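Local coordinates for fucolectin-related protein (Streptococcus pneumoniae, PDB 2WMF), which probably hydrolyses glycosidic linkages in host blood-group antigen carbohydrates, as the catalytic module of a family 98 glycoside hydrolase, at residues P80-K85 and K502-E507; Y45-D48 and L53-G56; F186-M191 and F339-G344. All coordinates share one frame; numbering follows the deposited sequence.

Interaction 1. Residues P80-K85 and K502-E507; sequences PAKVCK and KSWKKE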
loop_
_atom_site.group_PDB
_atom_site.type_symbol
_atom_site.label_atom_id
_atom_site.label_comp_id
_atom_site.label_asym_id
_atom_site.label_seq_id
_atom_site.Cartn_x
_atom_site.Cartn_y
_atom_site.Cartn_z
ATOM N N PRO A 80 3.332 1.775 20.852
ATOM C CA PRO A 80 3.448 2.418 22.157
ATOM C C PRO A 80 3.810 3.899 22.069
ATOM O O PRO A 80 3.475 4.654 22.982
ATOM C CB PRO A 80 4.540 1.594 22.868
ATOM C CG PRO A 80 5.362 0.987 21.741
ATOM C CD PRO A 80 4.362 0.732 20.639
ATOM N N ALA A 81 4.469 4.303 20.980
ATOM C CA ALA A 81 4.624 5.739 20.657
ATOM C C ALA A 81 5.137 6.549 21.860
ATOM O O ALA A 81 6.232 6.283 22.323
ATOM C CB ALA A 81 3.308 6.311 20.101
ATOM N N LYS A 82 4.326 7.459 22.414
ATOM C CA LYS A 82 4.835 8.406 23.451
ATOM C C LYS A 82 5.109 7.737 24.803
ATOM O O LYS A 82 5.751 8.326 25.661
ATOM C CB LYS A 82 3.883 9.574 23.657
ATOM C CG LYS A 82 3.676 10.459 22.442
ATOM C CD LYS A 82 2.648 11.508 22.738
ATOM C CE LYS A 82 3.200 12.585 23.694
ATOM N NZ LYS A 82 2.108 13.569 24.026
ATOM N N VAL A 83 4.635 6.515 24.975
ATOM C CA VAL A 83 4.932 5.721 26.171
ATOM C C VAL A 83 6.412 5.341 26.209
ATOM O O VAL A 83 6.972 5.153 27.287
ATOM C CB VAL A 83 4.019 4.456 26.224
ATOM C CG1 VAL A 83 4.473 3.468 27.319
ATOM C CG2 VAL A 83 2.576 4.884 26.431
ATOM N N CYS A 84 7.053 5.255 25.032
ATOM C CA CYS A 84 8.453 4.899 24.946
ATOM C C CYS A 84 9.357 6.015 25.483
ATOM O O CYS A 84 9.178 7.196 25.149
ATOM C CB CYS A 84 8.879 4.587 23.495
ATOM S SG CYS A 84 7.911 3.309 22.634
ATOM N N LYS A 85 10.391 5.580 26.180
ATOM C CA LYS A 85 11.389 6.464 26.806
ATOM C C LYS A 85 12.781 5.869 26.661
ATOM O O LYS A 85 12.945 4.675 26.846
ATOM C CB LYS A 85 11.087 6.623 28.305
ATOM C CG LYS A 85 9.768 7.316 28.632
ATOM C CD LYS A 85 9.767 8.682 27.983
ATOM C CE LYS A 85 8.717 9.553 28.510
ATOM N NZ LYS A 85 7.432 9.178 28.030
ATOM N N LYS A 502 6.732 19.806 16.231
ATOM C CA LYS A 502 5.656 19.682 17.205
ATOM C C LYS A 502 4.875 18.365 17.076
ATOM O O LYS A 502 3.779 18.235 17.653
ATOM C CB LYS A 502 4.691 20.858 17.076
ATOM C CG LYS A 502 5.335 22.236 17.161
ATOM C CD LYS A 502 6.102 22.424 18.424
ATOM C CE LYS A 502 6.626 23.870 18.539
ATOM N NZ LYS A 502 7.612 23.872 19.676
ATOM N N SER A 503 5.424 17.410 16.319
ATOM C CA SER A 503 4.908 16.032 16.346
ATOM C C SER A 503 4.850 15.564 17.811
ATOM O O SER A 503 5.772 15.845 18.598
ATOM C CB SER A 503 5.817 15.054 15.588
ATOM O OG SER A 503 5.881 15.308 14.213
ATOM N N TRP A 504 3.766 14.895 18.193
ATOM C CA TRP A 504 3.608 14.358 19.541
ATOM C C TRP A 504 3.409 15.476 20.605
ATOM O O TRP A 504 3.424 15.173 21.803
ATOM C CB TRP A 504 4.719 13.375 19.973
ATOM C CG TRP A 504 5.029 12.304 18.978
ATOM C CD1 TRP A 504 6.208 12.125 18.330
ATOM C CD2 TRP A 504 4.143 11.290 18.483
ATOM N NE1 TRP A 504 6.125 11.071 17.485
ATOM C CE2 TRP A 504 4.869 10.536 17.542
ATOM C CE3 TRP A 504 2.824 10.930 18.761
ATOM C CZ2 TRP A 504 4.308 9.433 16.852
ATOM C CZ3 TRP A 504 2.277 9.828 18.094
ATOM C CH2 TRP A 504 3.012 9.108 17.147
ATOM N N LYS A 505 3.142 16.704 20.162
ATOM C CA LYS A 505 2.886 17.854 21.047
ATOM C C LYS A 505 1.519 18.501 20.768
ATOM O O LYS A 505 0.805 18.099 19.846
ATOM C CB LYS A 505 4.036 18.876 20.915
ATOM C CG LYS A 505 5.403 18.303 21.252
ATOM C CD LYS A 505 6.493 19.358 21.182
ATOM C CE LYS A 505 7.839 18.894 21.757
ATOM N NZ LYS A 505 8.426 17.645 21.147
ATOM N N LYS A 506 1.146 19.509 21.568
ATOM C CA LYS A 506 -0.187 20.117 21.501
ATOM C C LYS A 506 -0.574 20.652 20.117
ATOM O O LYS A 506 -1.733 20.563 19.707
ATOM C CB LYS A 506 -0.306 21.259 22.560
ATOM C CG LYS A 506 0.601 22.458 22.311
ATOM C CD LYS A 506 0.399 23.564 23.382
ATOM C CE LYS A 506 0.883 24.912 22.851
ATOM N NZ LYS A 506 1.635 25.644 23.882
ATOM N N GLU A 507 0.393 21.192 19.373
ATOM C CA GLU A 507 0.102 21.723 18.048
ATOM C C GLU A 507 -0.422 20.624 17.125
ATOM O O GLU A 507 -1.299 20.877 16.295
ATOM C CB GLU A 507 1.328 22.398 17.406
ATOM C CG GLU A 507 1.751 23.697 18.110
ATOM C CD GLU A 507 2.673 23.513 19.312
ATOM O OE1 GLU A 507 2.976 22.358 19.798
ATOM O OE2 GLU A 507 3.124 24.598 19.799
#
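The indole of Trp504 is the flat group of this contact, and Lys82 and Ala81 meet it along its six-membered ring, both at an oblique angle. CG of Lys82 lies 3.8 Å from CE3 of Trp504, and farther round the ring CB of Ala81 sits 4.1 Å from CH2 of Trp504. Two more indoles, those of Trp54 and Trp55, also meet the Trp504 ring, with planes turned by about 50° and 45°.

The lysine runs alongside the indole, pointing the other way, which carries it from the ring to the main chain. A bend at chi3 (72°) lets NZ of Lys82 donate to the carbonyl O of Trp504 at 3.0 Å, tilted out of the carbonyl plane. The same ammonium also bonds to OD1 of Asn47, so two uncharged oxygens hold it in place.

That carbonyl is presented by a type II turn from Lys502 to Lys505, the last being the N-cap of helix 506-517. Loop 80-85 follows strand 74-79, so a helix-starting turn late in the chain docks on a beta-to-alpha loop at the C-terminal end of a (beta/alpha)8 barrel, the end where enzymes of this fold carry their active sites.

Interaction 2. Residues Y45-D48 and L53-G56; sequences YGND and LWWG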
loop_
_atom_site.group_PDB
_atom_site.type_symbol
_atom_site.label_atom_id
_atom_site.label_comp_id
_atom_site.label_asym_id
_atom_site.label_seq_id
_atom_site.Cartn_x
_atom_site.Cartn_y
_atom_site.Cartn_z
ATOM N N TYR A 45 -1.862 4.808 18.821
ATOM C CA TYR A 45 -0.561 5.261 19.332
ATOM C C TYR A 45 -0.668 5.625 20.814
ATOM O O TYR A 45 -1.591 6.338 21.223
ATOM C CB TYR A 45 -0.050 6.460 18.520
ATOM C CG TYR A 45 0.178 6.064 17.091
ATOM C CD1 TYR A 45 1.404 5.627 16.652
ATOM C CD2 TYR A 45 -0.867 6.087 16.186
ATOM C CE1 TYR A 45 1.587 5.221 15.331
ATOM C CE2 TYR A 45 -0.702 5.675 14.865
ATOM C CZ TYR A 45 0.540 5.237 14.448
ATOM O OH TYR A 45 0.726 4.834 13.131
ATOM N N GLY A 46 0.294 5.146 21.605
ATOM C CA GLY A 46 0.341 5.434 23.022
ATOM C C GLY A 46 0.578 6.893 23.342
ATOM O O GLY A 46 1.307 7.588 22.655
ATOM N N ASN A 47 -0.126 7.369 24.352
ATOM C CA ASN A 47 0.161 8.648 25.007
ATOM C C ASN A 47 0.669 8.344 26.411
ATOM O O ASN A 47 0.169 7.444 27.074
ATOM C CB ASN A 47 -1.117 9.507 25.085
ATOM C CG ASN A 47 -0.825 11.000 25.376
ATOM O OD1 ASN A 47 0.311 11.451 25.272
ATOM N ND2 ASN A 47 -1.853 11.757 25.712
ATOM N N ASP A 48 1.626 9.120 26.889
ATOM C CA ASP A 48 2.164 8.924 28.263
ATOM C C ASP A 48 1.343 9.754 29.250
ATOM O O ASP A 48 1.882 10.355 30.197
ATOM C CB ASP A 48 3.661 9.269 28.314
ATOM C CG ASP A 48 3.978 10.680 27.852
ATOM O OD1 ASP A 48 3.118 11.395 27.275
ATOM O OD2 ASP A 48 5.115 11.111 28.127
ATOM N N LEU A 53 -3.868 7.005 24.916
ATOM C CA LEU A 53 -3.805 7.049 23.408
ATOM C C LEU A 53 -3.788 8.472 22.827
ATOM O O LEU A 53 -4.422 9.393 23.346
ATOM C CB LEU A 53 -4.968 6.248 22.753
ATOM C CG LEU A 53 -5.067 4.751 23.069
ATOM C CD1 LEU A 53 -6.388 4.225 22.517
ATOM C CD2 LEU A 53 -3.882 3.962 22.490
ATOM N N TRP A 54 -3.026 8.632 21.755
ATOM C CA TRP A 54 -2.831 9.913 21.064
ATOM C C TRP A 54 -3.981 10.168 20.082
ATOM O O TRP A 54 -4.784 9.272 19.783
ATOM C CB TRP A 54 -1.467 9.892 20.381
ATOM C CG TRP A 54 -0.949 11.231 19.920
ATOM C CD1 TRP A 54 -0.593 11.567 18.648
ATOM C CD2 TRP A 54 -0.718 12.391 20.721
ATOM N NE1 TRP A 54 -0.136 12.871 18.600
ATOM C CE2 TRP A 54 -0.216 13.407 19.856
ATOM C CE3 TRP A 54 -0.893 12.679 22.072
ATOM C CZ2 TRP A 54 0.116 14.676 20.316
ATOM C CZ3 TRP A 54 -0.567 13.963 22.527
ATOM C CH2 TRP A 54 -0.083 14.939 21.646
ATOM N N TRP A 55 -4.091 11.401 19.600
ATOM C CA TRP A 55 -5.058 11.788 18.553
ATOM C C TRP A 55 -6.527 11.667 18.974
ATOM O O TRP A 55 -7.433 11.671 18.152
ATOM C CB TRP A 55 -4.756 11.016 17.239
ATOM C CG TRP A 55 -3.600 11.620 16.475
ATOM C CD1 TRP A 55 -3.408 12.948 16.230
ATOM C CD2 TRP A 55 -2.460 10.944 15.945
ATOM N NE1 TRP A 55 -2.249 13.132 15.521
ATOM C CE2 TRP A 55 -1.630 11.915 15.366
ATOM C CE3 TRP A 55 -2.061 9.601 15.892
ATOM C CZ2 TRP A 55 -0.463 11.585 14.709
ATOM C CZ3 TRP A 55 -0.861 9.287 15.275
ATOM C CH2 TRP A 55 -0.096 10.273 14.681
ATOM N N GLY A 56 -6.764 11.633 20.286
ATOM C CA GLY A 56 -8.123 11.619 20.800
ATOM C C GLY A 56 -8.902 10.339 20.559
ATOM O O GLY A 56 -10.116 10.316 20.701
HETATM O O HOH W 1 -3.976 6.866 18.584
HETATM O O HOH W 2 -4.624 10.791 25.750
#
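Tyr45 and Leu53-Trp54 meet backbone to backbone, and here the packing is tight. Trp54 N donates to Tyr45 O at 2.8 Å in a fairly straight bond (N-H...O 164°), and the same oxygen takes a CA-H...O contact from Leu53 CA at 3.2 Å. One beta bridge, Gly46 with Leu53, sets this pairing. On the far side of the bridge from Asn47, a water accepts from Tyr45 N and donates to Trp54 O, extending the backbone pairing. CD2 of Leu53 closes over the carbonyl as well, 3.5 Å from Tyr45 O.

The aromatic side is just as close. Trp55 turns the edge of its six-membered ring to the face of Tyr45, an offset edge-to-face pair with planes at 90°, and its CZ3 comes within 3.3 Å of CD2 of Tyr45. Trp54 packs on Trp55 in turn: its CD1 lies over the centre of the Trp55 indole.

CB of Asn47 still packs on the Leu53 carbonyl, 3.6 Å from Leu53 C; the looser part is the amide end. There the planes of amide and indole are 66° apart, with OD1 of Asn47 3.6 Å from CE3 of Trp54. That oxygen is bonded to the ammonium of Lys82, while ND2 of Asn47 reaches Leu53 O only through a water, 2.9 Å from ND2.

Both segments belong to the loop that leaves strand 39-45, the first strand of the (beta/alpha)8 barrel: an aromatic-rich beta-to-alpha loop folded back on its own strand end.

Interaction 3. Residues F186-M191 and F339-G344; sequences FWETIM and FWNGEG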
loop_
_atom_site.group_PDB
_atom_site.type_symbol
_atom_site.label_atom_id
_atom_site.label_comp_id
_atom_site.label_asym_id
_atom_site.label_seq_id
_atom_site.Cartn_x
_atom_site.Cartn_y
_atom_site.Cartn_z
ATOM N N PHE A 186 19.094 -2.135 2.192
ATOM C CA PHE A 186 18.604 -2.516 3.502
ATOM C C PHE A 186 18.038 -3.945 3.441
ATOM O O PHE A 186 18.410 -4.831 4.206
ATOM C CB PHE A 186 17.549 -1.515 4.028
ATOM C CG PHE A 186 17.032 -1.888 5.381
ATOM C CD1 PHE A 186 17.661 -1.451 6.527
ATOM C CD2 PHE A 186 15.959 -2.761 5.500
ATOM C CE1 PHE A 186 17.255 -1.842 7.789
ATOM C CE2 PHE A 186 15.519 -3.178 6.785
ATOM C CZ PHE A 186 16.197 -2.728 7.934
ATOM N N TRP A 187 17.093 -4.157 2.539
ATOM C CA TRP A 187 16.498 -5.476 2.418
ATOM C C TRP A 187 17.530 -6.513 1.960
ATOM O O TRP A 187 17.456 -7.707 2.376
ATOM C CB TRP A 187 15.252 -5.450 1.503
ATOM C CG TRP A 187 14.046 -4.918 2.180
ATOM C CD1 TRP A 187 13.324 -3.825 1.826
ATOM C CD2 TRP A 187 13.358 -5.489 3.310
ATOM N NE1 TRP A 187 12.258 -3.653 2.674
ATOM C CE2 TRP A 187 12.265 -4.651 3.606
ATOM C CE3 TRP A 187 13.580 -6.610 4.119
ATOM C CZ2 TRP A 187 11.367 -4.912 4.664
ATOM C CZ3 TRP A 187 12.728 -6.842 5.197
ATOM C CH2 TRP A 187 11.621 -6.010 5.450
ATOM N N GLU A 188 18.468 -6.114 1.114
ATOM C CA GLU A 188 19.557 -7.027 0.730
ATOM C C GLU A 188 20.314 -7.480 2.002
ATOM O O GLU A 188 20.655 -8.662 2.199
ATOM C CB GLU A 188 20.500 -6.355 -0.273
ATOM C CG GLU A 188 19.957 -6.243 -1.647
ATOM C CD GLU A 188 20.725 -5.310 -2.570
ATOM O OE1 GLU A 188 21.826 -4.790 -2.178
ATOM O OE2 GLU A 188 20.246 -5.145 -3.718
ATOM N N THR A 189 20.531 -6.534 2.899
ATOM C CA THR A 189 21.311 -6.783 4.100
ATOM C C THR A 189 20.567 -7.684 5.067
ATOM O O THR A 189 21.143 -8.644 5.630
ATOM C CB THR A 189 21.733 -5.422 4.758
ATOM O OG1 THR A 189 22.571 -4.713 3.843
ATOM C CG2 THR A 189 22.525 -5.652 6.011
ATOM N N ILE A 190 19.272 -7.438 5.213
ATOM C CA ILE A 190 18.464 -8.271 6.136
ATOM C C ILE A 190 18.509 -9.745 5.740
ATOM O O ILE A 190 18.731 -10.597 6.596
ATOM C CB ILE A 190 16.978 -7.775 6.228
ATOM C CG1 ILE A 190 16.969 -6.345 6.794
ATOM C CG2 ILE A 190 16.071 -8.749 6.983
ATOM C CD1 ILE A 190 17.744 -6.124 8.003
ATOM N N MET A 191 18.270 -10.045 4.474
ATOM C CA MET A 191 18.180 -11.443 4.035
ATOM C C MET A 191 19.552 -12.113 3.825
ATOM O O MET A 191 19.644 -13.331 3.700
ATOM C CB MET A 191 17.215 -11.603 2.849
ATOM C CG MET A 191 16.610 -12.996 2.658
ATOM S SD MET A 191 15.640 -13.563 4.073
ATOM C CE MET A 191 14.067 -12.672 3.850
ATOM N N PHE A 339 15.337 -10.326 -12.232
ATOM C CA PHE A 339 16.698 -9.866 -11.994
ATOM C C PHE A 339 17.193 -10.552 -10.727
ATOM O O PHE A 339 16.608 -10.375 -9.640
ATOM C CB PHE A 339 16.774 -8.361 -11.835
ATOM C CG PHE A 339 18.197 -7.849 -11.679
ATOM C CD1 PHE A 339 18.939 -7.442 -12.785
ATOM C CD2 PHE A 339 18.807 -7.848 -10.442
ATOM C CE1 PHE A 339 20.237 -7.008 -12.645
ATOM C CE2 PHE A 339 20.119 -7.436 -10.290
ATOM C CZ PHE A 339 20.829 -7.015 -11.390
ATOM N N TRP A 340 18.271 -11.319 -10.876
ATOM C CA TRP A 340 18.944 -11.994 -9.764
ATOM C C TRP A 340 20.174 -11.221 -9.324
ATOM O O TRP A 340 21.029 -10.859 -10.165
ATOM C CB TRP A 340 19.389 -13.400 -10.190
ATOM C CG TRP A 340 20.022 -14.216 -9.095
ATOM C CD1 TRP A 340 19.587 -14.354 -7.817
ATOM C CD2 TRP A 340 21.156 -15.069 -9.230
ATOM N NE1 TRP A 340 20.403 -15.221 -7.121
ATOM C CE2 TRP A 340 21.384 -15.666 -7.969
ATOM C CE3 TRP A 340 22.050 -15.332 -10.276
ATOM C CZ2 TRP A 340 22.446 -16.541 -7.737
ATOM C CZ3 TRP A 340 23.123 -16.216 -10.035
ATOM C CH2 TRP A 340 23.310 -16.784 -8.768
ATOM N N ASN A 341 20.219 -10.981 -8.023
ATOM C CA ASN A 341 21.303 -10.243 -7.367
ATOM C C ASN A 341 22.583 -11.051 -7.238
ATOM O O ASN A 341 23.526 -10.589 -6.606
ATOM C CB ASN A 341 20.913 -9.807 -5.957
ATOM C CG ASN A 341 20.254 -8.462 -5.886
ATOM O OD1 ASN A 341 20.023 -7.787 -6.895
ATOM N ND2 ASN A 341 19.986 -8.045 -4.657
ATOM N N GLY A 342 22.667 -12.228 -7.844
ATOM C CA GLY A 342 23.838 -13.125 -7.663
ATOM C C GLY A 342 25.163 -12.732 -8.297
ATOM O O GLY A 342 26.183 -13.294 -7.907
ATOM N N GLU A 343 25.163 -11.818 -9.264
ATOM C CA GLU A 343 26.402 -11.343 -9.932
ATOM C C GLU A 343 26.466 -9.807 -9.884
ATOM O O GLU A 343 26.828 -9.153 -10.879
ATOM C CB GLU A 343 26.505 -11.862 -11.384
ATOM C CG GLU A 343 26.417 -13.364 -11.462
ATOM C CD GLU A 343 26.291 -13.965 -12.853
ATOM O OE1 GLU A 343 26.386 -13.277 -13.898
ATOM O OE2 GLU A 343 26.044 -15.196 -12.862
ATOM N N GLY A 344 26.072 -9.256 -8.737
ATOM C CA GLY A 344 25.975 -7.822 -8.540
ATOM C C GLY A 344 24.545 -7.444 -8.243
ATOM O O GLY A 344 23.645 -7.995 -8.850
#
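Glu188 and Asn341 reach across to each other from helix 184-192 and the segment after strand 337-340, and the whole contact is made by their two side chains. Starting at Glu188, CB points toward segment 339-344 without yet touching it. CG, turned away from the carbonyl carbon (chi1 -75°), brings the first meeting, 3.5 Å from ND2 of Asn341. The chain runs on extended, and CD passes the same nitrogen, also at 3.5 Å. At the tip the oxygens part: OE2 of Glu188 accepts a bond from ND2 of Asn341 at 3.1 Å, while OE1 is bonded to the hydroxyl of Ser347.

Helix 184-192 follows strand 176-180, the fifth strand of the (beta/alpha)8 barrel, whereas strand 337-340 is the middle strand of a small three-stranded parallel sheet. The bond therefore ties a helix on the outside of the barrel to that neighbouring sheet, and Glu188 O adds a second tie by accepting from NE2 of His378.

The meeting of carboxylate and amide is far from flat. Their planes stand 84° apart, ND2 of Asn341 comes to OE2 from well above the carboxylate plane, and the N-H...O angle is a bent 137°. Asn341 is anchored at its other amide atom, since OD1 accepts from the backbone N of Ile346, and this fixes which side of the amide offers its N-H to Glu188.

In the fold
Interactions 1 and 2 form one continuous patch: their centres are about 8 Å apart, and the loops after the first and second barrel strands lie against each other. Lys85 NZ makes a salt bridge of 3.0 Å to Asp48 OD2, Lys82 N probably bonds to Gly46 O, and CZ2 of Trp54 packs 3.4 Å from the carbonyl C of Trp504. Interaction 3 is a separate junction, its centre about 36 Å from that of interaction 1 and about 38 Å from that of interaction 2; the nearest atoms are about 18 and 17 Å away. In sequence it nests within the span closed by interaction 1. Interactions 1 and 3 both join the barrel to later parts of the chain.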